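Local coordinates for protein 7beta-hydroxysteroid dehydrogenase (Collinsella aerofaciens, PDB 5FYD) that catalyses the NADPH-dependent reduction of the 7-oxo group of 7-oxo-lithocholate to give ursodeoxycholate, working as a homodimer of the short-chain dehydrogenase/reductase family, at residues K61-D66 against F77-G82; L83-M88 against H124-I129; V117-C122 against L164-A169; S142-I147 against D239-W244. One frame throughout, in Å; residues are numbered along the deposited sequence. Where two conformers were deposited one is given.

Contact 1. Residues K61-D66 against F77-G82; sequences KVVRAD and FAATEG
Ala79, near the end of helix 72-80, is the one residue of 77-82 that settles on strand 60-64, where Val63 and Lys61 receive it. Followed from its start, the helical segment first sends Phe77 elsewhere: its ring stacks on His125 of helix 105-132. Two residues on, Ala79 points its methyl CB at the strand, 3.4 Å from Val63 CG2, tighter than usual for two carbons. Val63 CG1 stands anti to the backbone N (chi1 -179°), which leaves CG2 beside that N as the branch meeting the helix. Close backbones go with this small side chain: Val63 CA and Ala79 CA are 7.0 Å apart. The carbonyl of Ala79 has a different neighbour, since the Lys61 chain, bent at chi3 and chi4, passes it with its methylene CD 3.5 Å from Ala79 O. On the strand, Val63 also packs on Val36 and Val38 of the neighbouring strand 34-39, while Val62 points away from helix 72-80 and touches helix 42-56. Strand 60-64 is an outermost strand of the parallel sheet, and two residues beyond its C-terminal end Asp66 binds NADP(+). Helix 72-80 leads from this strand across the sheet to strand 85-90, a beta-alpha-beta crossover. Helix packing against such a strand, with cofactor contacts just beyond it, is characteristic of the Rossmann fold of short-chain dehydrogenases.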
# COMPACT_ATOMS: atom_id res chain seq x y z
N LYS A 61 14.24 -13.99 -20.24
CA LYS A 61 13.54 -13.25 -21.27
C LYS A 61 12.57 -12.33 -20.58
O LYS A 61 11.80 -12.78 -19.73
CB LYS A 61 12.78 -14.21 -22.17
CG LYS A 61 12.29 -13.61 -23.47
CD LYS A 61 11.67 -14.68 -24.36
CE LYS A 61 12.67 -15.71 -24.89
NZ LYS A 61 13.27 -15.27 -26.18
N VAL A 62 12.61 -11.05 -20.92
CA VAL A 62 11.75 -10.05 -20.29
C VAL A 62 10.66 -9.71 -21.28
O VAL A 62 10.96 -9.42 -22.44
CB VAL A 62 12.56 -8.79 -19.95
CG1 VAL A 62 11.63 -7.61 -19.62
CG2 VAL A 62 13.50 -9.08 -18.78
N VAL A 63 9.41 -9.74 -20.81
CA VAL A 63 8.26 -9.43 -21.64
C VAL A 63 7.47 -8.32 -20.92
O VAL A 63 6.97 -8.52 -19.81
CB VAL A 63 7.37 -10.67 -21.89
CG1 VAL A 63 6.18 -10.32 -22.79
CG2 VAL A 63 8.17 -11.82 -22.47
N ARG A 64 7.39 -7.15 -21.54
CA ARG A 64 6.55 -6.10 -21.01
C ARG A 64 5.13 -6.34 -21.48
O ARG A 64 4.88 -6.40 -22.69
CB ARG A 64 7.03 -4.70 -21.46
CG ARG A 64 6.37 -3.62 -20.61
CD ARG A 64 6.05 -2.32 -21.33
NE ARG A 64 5.02 -1.60 -20.55
CZ ARG A 64 3.69 -1.71 -20.72
NH1 ARG A 64 3.15 -2.48 -21.68
NH2 ARG A 64 2.87 -1.02 -19.93
N ALA A 65 4.21 -6.54 -20.53
CA ALA A 65 2.79 -6.62 -20.83
C ALA A 65 1.98 -6.14 -19.64
O ALA A 65 2.36 -6.36 -18.48
CB ALA A 65 2.38 -8.04 -21.20
N ASP A 66 0.87 -5.46 -19.94
CA ASP A 66 -0.02 -4.97 -18.89
C ASP A 66 -1.22 -5.89 -18.93
O ASP A 66 -1.98 -5.88 -19.90
CB ASP A 66 -0.39 -3.52 -19.19
CG ASP A 66 -1.33 -2.93 -18.18
OD1 ASP A 66 -2.06 -3.68 -17.47
OD2 ASP A 66 -1.33 -1.68 -18.07
N PHE A 77 2.42 -15.07 -25.48
CA PHE A 77 2.48 -16.27 -26.30
C PHE A 77 3.49 -16.13 -27.43
O PHE A 77 4.18 -17.12 -27.79
CB PHE A 77 1.12 -16.64 -26.92
CG PHE A 77 -0.01 -16.77 -25.93
CD1 PHE A 77 0.21 -17.04 -24.58
CD2 PHE A 77 -1.31 -16.61 -26.37
CE1 PHE A 77 -0.87 -17.12 -23.70
CE2 PHE A 77 -2.39 -16.70 -25.51
CZ PHE A 77 -2.17 -16.97 -24.18
N ALA A 78 3.55 -14.94 -28.02
CA ALA A 78 4.52 -14.70 -29.10
C ALA A 78 5.94 -14.78 -28.56
O ALA A 78 6.82 -15.36 -29.21
CB ALA A 78 4.26 -13.36 -29.80
N ALA A 79 6.15 -14.24 -27.35
CA ALA A 79 7.47 -14.27 -26.68
C ALA A 79 7.96 -15.67 -26.34
O ALA A 79 9.18 -15.95 -26.42
CB ALA A 79 7.46 -13.41 -25.42
N THR A 80 7.06 -16.57 -25.97
CA THR A 80 7.48 -17.93 -25.62
C THR A 80 7.43 -18.98 -26.73
O THR A 80 7.84 -20.11 -26.52
CB THR A 80 6.68 -18.48 -24.40
OG1 THR A 80 5.32 -18.68 -24.78
CG2 THR A 80 6.76 -17.50 -23.26
N GLU A 81 6.91 -18.62 -27.90
CA GLU A 81 6.79 -19.59 -28.99
C GLU A 81 8.17 -20.17 -29.31
O GLU A 81 9.13 -19.44 -29.37
CB GLU A 81 6.22 -18.92 -30.24
CG GLU A 81 5.96 -19.86 -31.41
CD GLU A 81 5.52 -19.14 -32.67
OE1 GLU A 81 5.52 -17.88 -32.67
OE2 GLU A 81 5.16 -19.81 -33.66
N GLY A 82 8.24 -21.49 -29.41
CA GLY A 82 9.50 -22.19 -29.68
C GLY A 82 10.35 -22.55 -28.47
O GLY A 82 11.32 -23.33 -28.61

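Contact 2. Residues L83-M88 against H124-I129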
# COMPACT_ATOMS: atom_id res chain seq x y z
N LEU A 83 10.03 -22.00 -27.30
CA LEU A 83 10.68 -22.40 -26.05
C LEU A 83 10.11 -23.72 -25.54
O LEU A 83 8.92 -23.99 -25.67
CB LEU A 83 10.50 -21.34 -24.96
CG LEU A 83 10.97 -19.92 -25.23
CD1 LEU A 83 10.66 -19.03 -24.04
CD2 LEU A 83 12.45 -19.83 -25.58
N ASP A 84 10.98 -24.55 -24.96
CA ASP A 84 10.51 -25.72 -24.24
C ASP A 84 10.00 -25.25 -22.88
O ASP A 84 10.79 -24.78 -22.05
CB ASP A 84 11.58 -26.79 -24.05
CG ASP A 84 11.02 -28.00 -23.35
OD1 ASP A 84 10.31 -28.77 -24.02
OD2 ASP A 84 11.23 -28.16 -22.13
N MET A 85 8.68 -25.32 -22.69
CA MET A 85 8.03 -24.77 -21.49
C MET A 85 7.83 -25.86 -20.45
O MET A 85 7.34 -26.97 -20.75
CB MET A 85 6.67 -24.15 -21.84
CG MET A 85 6.75 -23.00 -22.85
SD MET A 85 7.78 -21.64 -22.30
CE MET A 85 7.03 -21.15 -20.74
N GLY A 86 8.23 -25.56 -19.22
CA GLY A 86 8.02 -26.49 -18.09
C GLY A 86 7.12 -25.99 -16.97
O GLY A 86 6.58 -26.80 -16.20
N PHE A 87 6.95 -24.67 -16.85
CA PHE A 87 6.30 -24.10 -15.68
C PHE A 87 5.57 -22.82 -16.02
O PHE A 87 6.05 -22.04 -16.83
CB PHE A 87 7.32 -23.80 -14.58
CG PHE A 87 6.73 -23.25 -13.33
CD1 PHE A 87 6.13 -24.10 -12.40
CD2 PHE A 87 6.79 -21.90 -13.05
CE1 PHE A 87 5.57 -23.60 -11.24
CE2 PHE A 87 6.24 -21.39 -11.88
CZ PHE A 87 5.64 -22.25 -10.96
N MET A 88 4.42 -22.63 -15.40
CA MET A 88 3.72 -21.34 -15.44
C MET A 88 3.20 -21.01 -14.06
O MET A 88 2.71 -21.88 -13.35
CB MET A 88 2.55 -21.36 -16.44
CG MET A 88 1.88 -20.00 -16.67
SD MET A 88 0.19 -20.14 -17.35
CE MET A 88 -0.75 -20.34 -15.86
N HIS A 124 -5.10 -21.53 -20.15
CA HIS A 124 -5.55 -22.39 -21.25
C HIS A 124 -4.42 -22.69 -22.23
O HIS A 124 -4.19 -23.83 -22.59
CB HIS A 124 -6.69 -21.71 -21.99
CG HIS A 124 -7.19 -22.48 -23.17
ND1 HIS A 124 -6.94 -22.09 -24.47
CD2 HIS A 124 -7.93 -23.61 -23.25
CE1 HIS A 124 -7.53 -22.93 -25.30
NE2 HIS A 124 -8.13 -23.86 -24.59
N HIS A 125 -3.71 -21.65 -22.64
CA HIS A 125 -2.68 -21.77 -23.66
C HIS A 125 -1.56 -22.70 -23.17
O HIS A 125 -1.20 -23.67 -23.87
CB HIS A 125 -2.18 -20.39 -23.98
CG HIS A 125 -1.10 -20.35 -25.00
ND1 HIS A 125 -1.35 -20.10 -26.33
CD2 HIS A 125 0.23 -20.48 -24.88
CE1 HIS A 125 -0.21 -20.12 -26.99
NE2 HIS A 125 0.77 -20.32 -26.13
N TYR A 126 -1.06 -22.46 -21.96
CA TYR A 126 0.04 -23.28 -21.43
C TYR A 126 -0.43 -24.66 -21.00
O TYR A 126 0.34 -25.62 -21.14
CB TYR A 126 0.88 -22.52 -20.40
CG TYR A 126 1.56 -21.36 -21.10
CD1 TYR A 126 2.67 -21.57 -21.90
CD2 TYR A 126 1.03 -20.09 -21.02
CE1 TYR A 126 3.26 -20.52 -22.60
CE2 TYR A 126 1.60 -19.04 -21.72
CZ TYR A 126 2.71 -19.25 -22.51
OH TYR A 126 3.30 -18.21 -23.21
N MET A 127 -1.69 -24.81 -20.58
CA MET A 127 -2.23 -26.15 -20.34
C MET A 127 -2.28 -27.01 -21.61
O MET A 127 -2.01 -28.21 -21.55
CB MET A 127 -3.59 -26.13 -19.61
CG MET A 127 -3.44 -25.95 -18.10
SD MET A 127 -2.41 -27.17 -17.28
CE MET A 127 -3.19 -28.68 -17.85
N ARG A 128 -2.59 -26.39 -22.75
CA ARG A 128 -2.53 -27.09 -24.04
C ARG A 128 -1.14 -27.61 -24.33
O ARG A 128 -0.97 -28.75 -24.75
CB ARG A 128 -3.01 -26.17 -25.16
CG ARG A 128 -4.52 -25.99 -25.13
CD ARG A 128 -5.03 -24.99 -26.15
NE ARG A 128 -4.49 -25.24 -27.48
CZ ARG A 128 -3.88 -24.33 -28.24
NH1 ARG A 128 -3.73 -23.05 -27.84
NH2 ARG A 128 -3.41 -24.70 -29.43
N ILE A 129 -0.15 -26.77 -24.08
CA ILE A 129 1.24 -27.18 -24.32
C ILE A 129 1.63 -28.30 -23.36
O ILE A 129 2.12 -29.37 -23.79
CB ILE A 129 2.19 -25.96 -24.23
CG1 ILE A 129 1.93 -24.99 -25.40
CG2 ILE A 129 3.65 -26.41 -24.22
CD1 ILE A 129 2.45 -23.59 -25.18
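Tyr126 of helix 105-132 is the large bump of this contact, and Met85 and Met88 of strand 85-90 meet its ring obliquely from one side of the ring plane, at different corners. Over the centre of the opposite face lies His125 CD2, 3.6 Å above the plane. Met88, CG anti to the backbone N (chi1 -173°), stretches out and crosses the tyrosine side chain at about a right angle. Its SD fits the shoulder where ring joins chain, 3.8 Å from Tyr126 CD2 and 3.9 Å from Tyr126 CB. The sulfur sits 61° off the ring normal, an oblique Met-aromatic contact. Met85 is more curled, bent at every torsion, and brings CE obliquely to Tyr126 CE1, 4.3 Å away, diagonally across the ring from CD2. One helical turn on, Ile129 lies loosely beside the base of Met85, its CG2 4.5 Å from Met85 CB. The phenol reaches past both methionines to Thr80 of helix 72-80, where OH is hydrogen-bonded to OG1. Strand and helix axes run 9.5 Å apart at 144°. A long helix covering a central parallel strand with apolar side chains in this way is characteristic of the Rossmann-type alpha/beta sandwich.

Contact 3. Residues V117-C122 against L164-A169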
# COMPACT_ATOMS: atom_id res chain seq x y z
N VAL A 117 -9.66 -12.83 -17.40
CA VAL A 117 -9.45 -13.06 -18.82
C VAL A 117 -8.01 -13.38 -19.20
O VAL A 117 -7.74 -14.42 -19.85
CB VAL A 117 -10.00 -11.90 -19.68
CG1 VAL A 117 -9.69 -12.11 -21.16
CG2 VAL A 117 -11.50 -11.72 -19.42
N THR A 118 -7.07 -12.49 -18.86
CA THR A 118 -5.66 -12.77 -19.10
C THR A 118 -5.23 -14.01 -18.36
O THR A 118 -4.52 -14.83 -18.91
CB THR A 118 -4.75 -11.59 -18.72
OG1 THR A 118 -5.19 -10.41 -19.44
CG2 THR A 118 -3.29 -11.90 -19.06
N PHE A 119 -5.69 -14.16 -17.12
CA PHE A 119 -5.48 -15.38 -16.35
C PHE A 119 -5.87 -16.63 -17.15
O PHE A 119 -5.03 -17.51 -17.35
CB PHE A 119 -6.27 -15.35 -15.05
CG PHE A 119 -6.45 -16.70 -14.45
CD1 PHE A 119 -5.34 -17.40 -13.95
CD2 PHE A 119 -7.69 -17.31 -14.42
CE1 PHE A 119 -5.49 -18.65 -13.41
CE2 PHE A 119 -7.83 -18.58 -13.87
CZ PHE A 119 -6.73 -19.26 -13.37
N LEU A 120 -7.12 -16.68 -17.59
CA LEU A 120 -7.60 -17.89 -18.25
C LEU A 120 -6.96 -18.11 -19.63
O LEU A 120 -6.72 -19.25 -19.99
CB LEU A 120 -9.13 -17.92 -18.37
CG LEU A 120 -9.68 -19.33 -18.65
CD1 LEU A 120 -9.41 -20.34 -17.53
CD2 LEU A 120 -11.17 -19.26 -18.91
N LYS A 121 -6.72 -17.05 -20.39
CA LYS A 121 -6.03 -17.18 -21.67
C LYS A 121 -4.68 -17.86 -21.46
O LYS A 121 -4.33 -18.80 -22.18
CB LYS A 121 -5.83 -15.81 -22.35
CG LYS A 121 -7.10 -15.25 -22.97
CD LYS A 121 -6.80 -13.93 -23.68
CE LYS A 121 -7.95 -13.52 -24.58
NZ LYS A 121 -7.52 -12.34 -25.38
N CYS A 122 -3.94 -17.37 -20.47
CA CYS A 122 -2.62 -17.93 -20.18
C CYS A 122 -2.75 -19.36 -19.70
O CYS A 122 -2.04 -20.23 -20.18
CB CYS A 122 -1.87 -17.07 -19.18
SG CYS A 122 -1.33 -15.49 -19.86
N LEU A 164 -9.05 -19.50 -7.96
CA LEU A 164 -9.03 -20.63 -7.03
C LEU A 164 -9.80 -21.82 -7.62
O LEU A 164 -9.27 -22.93 -7.78
CB LEU A 164 -9.64 -20.22 -5.70
CG LEU A 164 -9.81 -21.30 -4.64
CD1 LEU A 164 -8.51 -21.98 -4.20
CD2 LEU A 164 -10.51 -20.67 -3.46
N LYS A 165 -11.06 -21.59 -7.91
CA LYS A 165 -11.92 -22.69 -8.35
C LYS A 165 -11.53 -23.26 -9.73
O LYS A 165 -11.63 -24.48 -9.94
CB LYS A 165 -13.40 -22.30 -8.30
CG LYS A 165 -13.92 -21.97 -6.91
CD LYS A 165 -13.89 -23.13 -5.94
CE LYS A 165 -13.68 -22.68 -4.50
NZ LYS A 165 -13.39 -23.82 -3.64
N MET A 166 -11.09 -22.40 -10.65
CA MET A 166 -10.61 -22.89 -11.93
C MET A 166 -9.39 -23.77 -11.73
O MET A 166 -9.27 -24.83 -12.34
CB MET A 166 -10.25 -21.74 -12.88
CG MET A 166 -9.96 -22.22 -14.31
SD MET A 166 -11.53 -22.76 -15.07
CE MET A 166 -10.96 -23.81 -16.39
N THR A 167 -8.45 -23.33 -10.88
CA THR A 167 -7.20 -24.07 -10.69
C THR A 167 -7.45 -25.36 -9.92
O THR A 167 -6.84 -26.39 -10.23
CB THR A 167 -6.12 -23.21 -10.05
OG1 THR A 167 -5.96 -22.01 -10.81
CG2 THR A 167 -4.78 -23.95 -10.01
N GLU A 168 -8.36 -25.33 -8.96
CA GLU A 168 -8.74 -26.55 -8.22
C GLU A 168 -9.26 -27.60 -9.18
O GLU A 168 -8.86 -28.76 -9.11
CB GLU A 168 -9.77 -26.27 -7.14
CG GLU A 168 -9.22 -25.49 -5.94
CD GLU A 168 -10.24 -25.24 -4.85
OE1 GLU A 168 -11.44 -25.07 -5.14
OE2 GLU A 168 -9.86 -25.19 -3.66
N ALA A 169 -10.12 -27.18 -10.10
CA ALA A 169 -10.70 -28.09 -11.10
C ALA A 169 -9.62 -28.72 -11.95
O ALA A 169 -9.58 -29.95 -12.09
CB ALA A 169 -11.69 -27.35 -11.96
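Met166 of helix 154-173 reaches over to helix 105-132 and touches both Phe119 and Leu120. Its CB, directed at the other helix, lies 4.1 Å from Phe119 CE2, near the plane of the ring and at its edge. The chain continues with CG anti to the backbone N (chi1 -171°), and CG comes to 3.8 Å from Leu120 CD1. A bend at chi2 (71°) then keeps the remainder beside that same methyl: Met166 SD and CE are each 4.0 Å from Leu120 CD1. Thus CD1 lies against three successive atoms of the methionine, and the two side chains meet at about a right angle. Phe119 extends its ring between the helices, and CZ finds Thr167 OG1 at 3.8 Å, again at the ring edge. That hydroxyl is already held by the carbonyl of Ile163 and by the side-chain amide of Asn140, so its meeting with the ring is packing. Phe119 further meets Tyr90 edge-to-face, while Thr167 rests on Val181 and Val183 of strand 179-186. The helix axes are 11.8 Å apart and nearly parallel, 12° between them, a wide spacing bridged by long side chains. Helix 105-132 precedes strand 136-143 and helix 154-173 follows it; the latter carries Tyr156, the probable proton acceptor, and Lys160, which probably lowers its pKa. Such neighbouring, nearly parallel helices on one face of the central sheet are typical of the short-chain dehydrogenase Rossmann fold.

Contact 4. Residues S142-I147 against D239-W244; sequences SSMTGI and DSVHDW
Chi1 of -79° swings Met144 CG opposite its carbonyl carbon; chi2 extends the chain and a final bend at chi3 (70°) brings CE to Val241 CG2, 3.7 Å away. Val241, on helix 235-247, has CG1 anti to the backbone N (chi1 172°) and thereby divides its methyls between two neighbours. CG2 takes Met144, whose side chain it meets at a slant, while CG1 faces Ile147 CG2 at 4.1 Å, the two side chains tip to tip. Val241 is thus the residue of 239-244 that touches both, directed at the turn formed by Met144 and Ile147. Tyr253 of helix 250-258 and Ile232 of strand 230-232 touch both Ile147 and Val241 and extend this apolar cluster. On either side of Met144 in sequence, Ser143 OG and Thr145 OG1 are hydrogen-bonded at 3.1 Å, and either could be the donor; Pro199 of the second subunit packs on both residues. Ser240, next to the valine, binds NADP(+). Helix 235-247, most of it in the C-terminal region absolutely required for activity, packs on residues that follow Ser143, the inferred transition-state stabiliser, consistent with part of the wall around a short-chain dehydrogenase active site.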
# COMPACT_ATOMS: atom_id res chain seq x y z
N SER A 142 -3.88 -17.59 -5.48
CA SER A 142 -5.12 -16.98 -5.02
C SER A 142 -4.93 -16.23 -3.70
O SER A 142 -3.79 -16.03 -3.21
CB SER A 142 -6.21 -18.05 -4.93
OG SER A 142 -7.49 -17.46 -4.76
N SER A 143 -6.05 -15.80 -3.12
CA SER A 143 -6.05 -15.00 -1.92
C SER A 143 -7.16 -15.47 -1.02
O SER A 143 -8.21 -15.93 -1.50
CB SER A 143 -6.31 -13.55 -2.30
OG SER A 143 -6.42 -12.76 -1.14
N MET A 144 -6.93 -15.36 0.29
CA MET A 144 -7.96 -15.63 1.27
C MET A 144 -9.26 -14.83 1.05
O MET A 144 -10.32 -15.32 1.42
CB MET A 144 -7.40 -15.44 2.69
CG MET A 144 -6.58 -16.66 3.11
SD MET A 144 -5.66 -16.38 4.61
CE MET A 144 -7.01 -16.34 5.79
N THR A 145 -9.18 -13.67 0.38
CA THR A 145 -10.36 -12.92 -0.02
C THR A 145 -11.27 -13.73 -0.95
O THR A 145 -12.48 -13.51 -0.98
CB THR A 145 -10.03 -11.57 -0.69
OG1 THR A 145 -9.26 -11.80 -1.87
CG2 THR A 145 -9.27 -10.66 0.24
N GLY A 146 -10.68 -14.66 -1.71
CA GLY A 146 -11.45 -15.59 -2.52
C GLY A 146 -12.30 -16.58 -1.74
O GLY A 146 -13.22 -17.20 -2.29
N ILE A 147 -11.98 -16.76 -0.46
CA ILE A 147 -12.73 -17.58 0.46
C ILE A 147 -13.69 -16.76 1.32
O ILE A 147 -14.85 -17.14 1.49
CB ILE A 147 -11.76 -18.38 1.37
CG1 ILE A 147 -10.82 -19.23 0.52
CG2 ILE A 147 -12.55 -19.21 2.39
CD1 ILE A 147 -9.69 -19.86 1.27
N ASP A 239 -5.59 -22.75 9.68
CA ASP A 239 -6.41 -22.93 10.87
C ASP A 239 -7.46 -21.83 11.01
O ASP A 239 -8.56 -22.09 11.48
CB ASP A 239 -5.54 -22.98 12.11
CG ASP A 239 -4.58 -24.16 12.13
OD1 ASP A 239 -4.85 -25.21 11.50
OD2 ASP A 239 -3.55 -24.04 12.82
N SER A 240 -7.12 -20.61 10.61
CA SER A 240 -8.08 -19.50 10.65
C SER A 240 -9.23 -19.77 9.69
O SER A 240 -10.41 -19.63 10.05
CB SER A 240 -7.38 -18.18 10.28
OG SER A 240 -8.30 -17.10 10.38
N VAL A 241 -8.90 -20.16 8.46
CA VAL A 241 -9.94 -20.51 7.48
C VAL A 241 -10.80 -21.66 8.00
O VAL A 241 -12.03 -21.62 7.90
CB VAL A 241 -9.34 -20.83 6.08
CG1 VAL A 241 -10.42 -21.39 5.15
CG2 VAL A 241 -8.77 -19.57 5.48
N HIS A 242 -10.16 -22.66 8.59
CA HIS A 242 -10.90 -23.80 9.09
C HIS A 242 -11.86 -23.40 10.20
O HIS A 242 -12.98 -23.88 10.24
CB HIS A 242 -10.00 -24.95 9.56
CG HIS A 242 -10.80 -26.15 9.95
ND1 HIS A 242 -11.22 -26.35 11.25
CD2 HIS A 242 -11.36 -27.14 9.22
CE1 HIS A 242 -11.96 -27.44 11.30
NE2 HIS A 242 -12.07 -27.93 10.09
N ASP A 243 -11.43 -22.52 11.09
CA ASP A 243 -12.28 -22.08 12.18
C ASP A 243 -13.47 -21.25 11.69
O ASP A 243 -14.59 -21.44 12.18
CB ASP A 243 -11.45 -21.33 13.21
CG ASP A 243 -10.45 -22.24 13.89
OD1 ASP A 243 -10.72 -23.46 13.93
OD2 ASP A 243 -9.40 -21.76 14.34
N TRP A 244 -13.25 -20.38 10.70
CA TRP A 244 -14.38 -19.68 10.05
C TRP A 244 -15.37 -20.67 9.40
O TRP A 244 -16.60 -20.58 9.62
CB TRP A 244 -13.86 -18.64 9.05
CG TRP A 244 -13.42 -17.39 9.71
CD1 TRP A 244 -12.15 -16.93 9.83
CD2 TRP A 244 -14.26 -16.42 10.34
NE1 TRP A 244 -12.14 -15.74 10.52
CE2 TRP A 244 -13.43 -15.41 10.85
CE3 TRP A 244 -15.64 -16.32 10.53
CZ2 TRP A 244 -13.93 -14.29 11.52
CZ3 TRP A 244 -16.15 -15.21 11.22
CH2 TRP A 244 -15.30 -14.21 11.69

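The four contacts spread across one Rossmann domain built on a seven-stranded parallel sheet. Contact 1, at the outer strand 60-64, closes before contact 2 opens; their centres are 12 Å apart and they touch through helix 72-80, which leads into strand 85-90. Contacts 2 and 3 share helix 105-132, with centres 14 Å apart and segments that alternate along the chain. Contact 3 also interleaves with contact 4, centres 19 Å apart, and meets it where Leu164 touches Ser142 and Ile147. Contacts 1 and 4 lie about 33 Å apart between centres, on opposite sides of the chain's centre. The series thus runs from a cofactor-binding edge to the serine inferred to stabilise the transition state and the essential C-terminal region.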